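Local atomic coordinates of RNA-binding protein Smaug (Drosophila melanogaster, PDB entry 1OXJ), a protein that binds RNA, a recognition carried out through its SAM domain, which is joined here to a helical PHAT domain. Residues 89-94 with 139-144; 118-123 with 163-168. All blocks are in the same frame, centred on the assembly; numbering follows the deposited sequence.

Contact 1: 89-94 with 139-144; sequences ELTNIV and LGVLMW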
loop_
_atom_site.group_PDB
_atom_site.type_symbol
_atom_site.label_atom_id
_atom_site.label_comp_id
_atom_site.label_asym_id
_atom_site.label_seq_id
_atom_site.Cartn_x
_atom_site.Cartn_y
_atom_site.Cartn_z
ATOM N N GLU A 89 0.300 -3.114 -8.970
ATOM C CA GLU A 89 1.022 -3.485 -7.752
ATOM C C GLU A 89 0.651 -2.520 -6.621
ATOM O O GLU A 89 0.310 -2.949 -5.518
ATOM C CB GLU A 89 2.537 -3.428 -7.973
ATOM C CG GLU A 89 3.094 -4.487 -8.925
ATOM C CD GLU A 89 3.090 -5.882 -8.326
ATOM O OE1 GLU A 89 3.551 -6.818 -9.005
ATOM O OE2 GLU A 89 2.630 -6.052 -7.178
ATOM N N LEU A 90 0.718 -1.218 -6.892
ATOM C CA LEU A 90 0.401 -0.222 -5.870
ATOM C C LEU A 90 -0.996 -0.404 -5.297
ATOM O O LEU A 90 -1.222 -0.197 -4.105
ATOM C CB LEU A 90 0.541 1.199 -6.425
ATOM C CG LEU A 90 1.951 1.633 -6.838
ATOM C CD1 LEU A 90 1.884 3.024 -7.451
ATOM C CD2 LEU A 90 2.893 1.620 -5.628
ATOM N N THR A 91 -1.930 -0.805 -6.150
ATOM C CA THR A 91 -3.314 -1.012 -5.739
ATOM C C THR A 91 -3.439 -1.976 -4.561
ATOM O O THR A 91 -4.310 -1.812 -3.695
ATOM C CB THR A 91 -4.141 -1.553 -6.918
ATOM O OG1 THR A 91 -4.296 -0.511 -7.894
ATOM C CG2 THR A 91 -5.499 -2.038 -6.448
ATOM N N ASN A 92 -2.561 -2.974 -4.526
ATOM C CA ASN A 92 -2.594 -3.972 -3.468
ATOM C C ASN A 92 -1.759 -3.600 -2.254
ATOM O O ASN A 92 -1.599 -4.401 -1.336
ATOM C CB ASN A 92 -2.130 -5.319 -4.019
ATOM C CG ASN A 92 -3.017 -5.811 -5.142
ATOM O OD1 ASN A 92 -4.238 -5.850 -5.002
ATOM N ND2 ASN A 92 -2.412 -6.190 -6.262
ATOM N N ILE A 93 -1.238 -2.380 -2.240
ATOM C CA ILE A 93 -0.418 -1.938 -1.116
ATOM C C ILE A 93 -0.985 -0.682 -0.453
ATOM O O ILE A 93 -0.878 -0.500 0.764
ATOM C CB ILE A 93 1.031 -1.646 -1.589
ATOM C CG1 ILE A 93 1.698 -2.951 -2.041
ATOM C CG2 ILE A 93 1.842 -0.986 -0.472
ATOM C CD1 ILE A 93 3.123 -2.761 -2.541
ATOM N N VAL A 94 -1.622 0.160 -1.255
ATOM C CA VAL A 94 -2.147 1.430 -0.759
ATOM C C VAL A 94 -3.063 1.367 0.470
ATOM O O VAL A 94 -3.055 2.286 1.298
ATOM C CB VAL A 94 -2.856 2.200 -1.889
ATOM C CG1 VAL A 94 -4.155 1.492 -2.282
ATOM C CG2 VAL A 94 -3.080 3.648 -1.462
ATOM N N LEU A 139 -4.640 5.676 -15.692
ATOM C CA LEU A 139 -4.729 6.990 -15.068
ATOM C C LEU A 139 -5.829 7.002 -14.003
ATOM O O LEU A 139 -5.668 7.605 -12.949
ATOM C CB LEU A 139 -4.999 8.055 -16.135
ATOM C CG LEU A 139 -4.746 9.516 -15.764
ATOM C CD1 LEU A 139 -3.405 9.660 -15.062
ATOM C CD2 LEU A 139 -4.776 10.360 -17.035
ATOM N N GLY A 140 -6.936 6.321 -14.276
ATOM C CA GLY A 140 -8.028 6.261 -13.318
ATOM C C GLY A 140 -7.630 5.524 -12.045
ATOM O O GLY A 140 -7.965 5.944 -10.935
ATOM N N VAL A 141 -6.911 4.416 -12.185
ATOM C CA VAL A 141 -6.502 3.682 -10.997
ATOM C C VAL A 141 -5.531 4.538 -10.176
ATOM O O VAL A 141 -5.657 4.629 -8.962
ATOM C CB VAL A 141 -5.846 2.335 -11.366
ATOM C CG1 VAL A 141 -5.418 1.602 -10.097
ATOM C CG2 VAL A 141 -6.838 1.478 -12.150
ATOM N N LEU A 142 -4.579 5.179 -10.848
ATOM C CA LEU A 142 -3.606 6.030 -10.172
ATOM C C LEU A 142 -4.274 7.155 -9.381
ATOM O O LEU A 142 -3.868 7.456 -8.262
ATOM C CB LEU A 142 -2.626 6.634 -11.183
ATOM C CG LEU A 142 -1.582 7.580 -10.585
ATOM C CD1 LEU A 142 -0.786 6.826 -9.503
ATOM C CD2 LEU A 142 -0.658 8.100 -11.684
ATOM N N MET A 143 -5.300 7.776 -9.953
ATOM C CA MET A 143 -5.980 8.860 -9.252
ATOM C C MET A 143 -6.632 8.307 -7.986
ATOM O O MET A 143 -6.619 8.952 -6.943
ATOM C CB MET A 143 -7.009 9.520 -10.173
ATOM C CG MET A 143 -6.383 10.250 -11.366
ATOM S SD MET A 143 -5.382 11.703 -10.922
ATOM C CE MET A 143 -6.704 12.843 -10.494
ATOM N N TRP A 144 -7.180 7.097 -8.067
ATOM C CA TRP A 144 -7.787 6.468 -6.899
ATOM C C TRP A 144 -6.694 6.195 -5.854
ATOM O O TRP A 144 -6.900 6.371 -4.652
ATOM C CB TRP A 144 -8.449 5.156 -7.297
ATOM C CG TRP A 144 -8.958 4.370 -6.140
ATOM C CD1 TRP A 144 -10.122 4.575 -5.446
ATOM C CD2 TRP A 144 -8.311 3.256 -5.523
ATOM N NE1 TRP A 144 -10.237 3.649 -4.435
ATOM C CE2 TRP A 144 -9.137 2.828 -4.459
ATOM C CE3 TRP A 144 -7.109 2.573 -5.765
ATOM C CZ2 TRP A 144 -8.802 1.746 -3.637
ATOM C CZ3 TRP A 144 -6.775 1.496 -4.946
ATOM C CH2 TRP A 144 -7.620 1.095 -3.895
#

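Contact 2: 118-123 with 163-168; sequences VIDIVT and KDLKFK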
loop_
_atom_site.group_PDB
_atom_site.type_symbol
_atom_site.label_atom_id
_atom_site.label_comp_id
_atom_site.label_asym_id
_atom_site.label_seq_id
_atom_site.Cartn_x
_atom_site.Cartn_y
_atom_site.Cartn_z
ATOM N N VAL A 118 7.926 5.415 -5.066
ATOM C CA VAL A 118 7.383 4.803 -6.268
ATOM C C VAL A 118 6.327 5.715 -6.890
ATOM O O VAL A 118 6.258 5.847 -8.115
ATOM C CB VAL A 118 6.762 3.430 -5.962
ATOM C CG1 VAL A 118 5.943 2.951 -7.158
ATOM C CG2 VAL A 118 7.867 2.425 -5.640
ATOM N N ILE A 119 5.512 6.354 -6.052
ATOM C CA ILE A 119 4.499 7.267 -6.571
ATOM C C ILE A 119 5.173 8.377 -7.374
ATOM O O ILE A 119 4.689 8.759 -8.442
ATOM C CB ILE A 119 3.654 7.904 -5.436
ATOM C CG1 ILE A 119 2.738 6.854 -4.799
ATOM C CG2 ILE A 119 2.816 9.052 -5.993
ATOM C CD1 ILE A 119 1.691 6.271 -5.760
ATOM N N ASP A 120 6.295 8.891 -6.875
ATOM C CA ASP A 120 7.015 9.954 -7.586
ATOM C C ASP A 120 7.518 9.468 -8.942
ATOM O O ASP A 120 7.381 10.163 -9.954
ATOM C CB ASP A 120 8.211 10.462 -6.767
ATOM C CG ASP A 120 7.792 11.293 -5.565
ATOM O OD1 ASP A 120 6.709 11.908 -5.611
ATOM O OD2 ASP A 120 8.560 11.346 -4.580
ATOM N N ILE A 121 8.103 8.273 -8.959
ATOM C CA ILE A 121 8.614 7.698 -10.200
ATOM C C ILE A 121 7.468 7.459 -11.183
ATOM O O ILE A 121 7.581 7.790 -12.363
ATOM C CB ILE A 121 9.331 6.368 -9.938
ATOM C CG1 ILE A 121 10.533 6.606 -9.019
ATOM C CG2 ILE A 121 9.766 5.738 -11.254
ATOM C CD1 ILE A 121 11.255 5.351 -8.611
ATOM N N VAL A 122 6.367 6.893 -10.692
ATOM C CA VAL A 122 5.203 6.620 -11.532
ATOM C C VAL A 122 4.635 7.898 -12.142
ATOM O O VAL A 122 4.501 8.006 -13.362
ATOM C CB VAL A 122 4.078 5.910 -10.730
ATOM C CG1 VAL A 122 2.774 5.894 -11.537
ATOM C CG2 VAL A 122 4.491 4.490 -10.410
ATOM N N THR A 123 4.299 8.870 -11.300
ATOM C CA THR A 123 3.733 10.114 -11.808
ATOM C C THR A 123 4.713 10.841 -12.723
ATOM O O THR A 123 4.302 11.555 -13.639
ATOM C CB THR A 123 3.302 11.044 -10.653
ATOM O OG1 THR A 123 4.437 11.378 -9.850
ATOM C CG2 THR A 123 2.260 10.349 -9.780
ATOM N N LYS A 163 -2.028 16.040 -2.753
ATOM C CA LYS A 163 -3.161 16.731 -3.363
ATOM C C LYS A 163 -2.663 17.527 -4.562
ATOM O O LYS A 163 -3.319 17.581 -5.600
ATOM C CB LYS A 163 -3.824 17.676 -2.357
ATOM C CG LYS A 163 -4.404 16.980 -1.136
ATOM C CD LYS A 163 -4.942 17.999 -0.139
ATOM C CE LYS A 163 -5.404 17.322 1.140
ATOM N NZ LYS A 163 -5.906 18.301 2.150
ATOM N N ASP A 164 -1.499 18.145 -4.415
ATOM C CA ASP A 164 -0.915 18.923 -5.502
ATOM C C ASP A 164 -0.665 18.011 -6.695
ATOM O O ASP A 164 -1.113 18.292 -7.808
ATOM C CB ASP A 164 0.412 19.558 -5.063
ATOM C CG ASP A 164 0.223 20.683 -4.061
ATOM O OD1 ASP A 164 1.239 21.185 -3.536
ATOM O OD2 ASP A 164 -0.936 21.068 -3.799
ATOM N N LEU A 165 0.041 16.911 -6.447
ATOM C CA LEU A 165 0.372 15.939 -7.484
ATOM C C LEU A 165 -0.890 15.458 -8.207
ATOM O O LEU A 165 -0.948 15.449 -9.441
ATOM C CB LEU A 165 1.097 14.743 -6.860
ATOM C CG LEU A 165 2.134 13.989 -7.703
ATOM C CD1 LEU A 165 2.587 12.754 -6.940
ATOM C CD2 LEU A 165 1.552 13.591 -9.050
ATOM N N LYS A 166 -1.893 15.050 -7.433
ATOM C CA LYS A 166 -3.150 14.570 -7.996
ATOM C C LYS A 166 -3.798 15.670 -8.827
ATOM O O LYS A 166 -4.432 15.399 -9.846
ATOM C CB LYS A 166 -4.102 14.139 -6.874
ATOM C CG LYS A 166 -5.439 13.589 -7.349
ATOM C CD LYS A 166 -6.369 13.318 -6.168
ATOM C CE LYS A 166 -7.778 12.969 -6.630
ATOM N NZ LYS A 166 -8.711 12.786 -5.483
ATOM N N PHE A 167 -3.628 16.915 -8.393
ATOM C CA PHE A 167 -4.204 18.049 -9.104
ATOM C C PHE A 167 -3.504 18.234 -10.446
ATOM O O PHE A 167 -4.155 18.443 -11.468
ATOM C CB PHE A 167 -4.074 19.324 -8.264
ATOM C CG PHE A 167 -4.865 20.488 -8.801
ATOM C CD1 PHE A 167 -6.251 20.404 -8.929
ATOM C CD2 PHE A 167 -4.226 21.666 -9.174
ATOM C CE1 PHE A 167 -6.990 21.480 -9.422
ATOM C CE2 PHE A 167 -4.954 22.748 -9.667
ATOM C CZ PHE A 167 -6.339 22.654 -9.791
ATOM N N LYS A 168 -2.176 18.156 -10.437
ATOM C CA LYS A 168 -1.391 18.299 -11.661
ATOM C C LYS A 168 -1.815 17.259 -12.699
ATOM O O LYS A 168 -1.986 17.576 -13.877
ATOM C CB LYS A 168 0.104 18.121 -11.370
ATOM C CG LYS A 168 0.861 19.368 -10.912
ATOM C CD LYS A 168 0.362 19.921 -9.584
ATOM C CE LYS A 168 1.422 20.798 -8.915
ATOM N NZ LYS A 168 1.881 21.918 -9.783
#

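Contact 1: 89-94 with 139-144
Thr91 and Val94 meet the six-membered end of the Trp144 indole, while Thr91 also touches Val141 through its other branch. The apolar contacts converge on one carbon of the six-membered ring: Trp144 CZ3 lies 3.7 Å from Val94 CG1 and 4.0 Å from Thr91 CG2. Val94 CG1 also reaches Trp144 CH2, at 3.8 Å, so this methyl spans two neighbouring ring carbons; both methyls approach the ring at a slant. Val94 holds CG1 between its backbone N and carbonyl carbon (chi1 70°), which turns that methyl to the indole. Trp144 extends its ring with CG anti to the backbone N (chi1 173°), across the side of Thr91.

Thr91 OG1 lies against the Val141 CG1 methyl, 3.3 Å away, with the two side chains at roughly a right angle. The hydroxyl finds its polar partner within its own helix, at Val87 O.

Leu90 O accepts from both Ile93 N and Val94 N, bonds that probably help hold the backbone leading to Val94. Leu90 itself is buried and packs on Phe115 of helix 111-127. Through Thr91 and Val94, segment 89-94 thus packs on Trp144 of helix 136-150, a contact between neighbouring elements of the all-helical PHAT domain.

Contact 2: 118-123 with 163-168
Ile119 O accepts the backbone N of Thr123, the residue one turn on that meets Leu165, at 2.9 Å. The hydroxyl of Thr123 folds back to the same oxygen, Thr123 OG1 standing 3.0 Å from Ile119 O, and Asp120 O is a possible alternative acceptor for it. In the helical PHAT fold this contact pairs helix 111-127 with helix 159-170, the first and third of three successive helices. The two segments run nearly parallel, 17° apart, but their axes stay 11.9 Å from each other. Helix 136-150 touches both, through Leu146 against Ile119 and against Lys166.

At such a separation the backbones do not meet, and Leu165 bridges the gap with its isopropyl end. Its tip faces that of Thr123, where CD2 of Leu165 comes within 3.4 Å of CG2 of Thr123, closer than ordinary carbon contact. The chi1 of Leu165, -149°, departs from the staggered anti position, perhaps in response to this close packing. Thr123 places OG1 between its backbone N and carbonyl carbon (chi1 61°); that position gives the hydroxyl its reach to the preceding turn and lets CG2 face the leucine.

CD1 of Leu165 touches Thr123 as well and also reaches CG2 of Ile119, 3.8 Å away, the leucine and isoleucine side chains meeting at a slant. Since Leu165 alone carries the contact from its segment, an alanine here would probably open a gap between the helices and leave the methyls of Thr123 and Ile119 without their apolar partner. Lys166 points away from helix 111-127, and its NZ forms a salt bridge with Asp147. At the solvent side the leucine also nears a charged group: Asp120 OD1 stands 4.4 Å from Leu165 CD1.

Contacts 1 and 2 lie on the same side of the chain's centre, 11 Å apart between their own centres, and together involve four helices of the PHAT domain. Neither is wholly core: both are partly buried, contact 1 closer to the middle of the chain and contact 2 farther out. The first gathers two side chains at an aromatic ring; the second depends on one aliphatic residue from helix 159-170. Their segments alternate along the chain, and the two contacts touch through several packing pairs: Leu90 packs on Val118 and Ile119, Leu142 on Val122, and Met143 CE lies 3.5 Å from Lys166 CG.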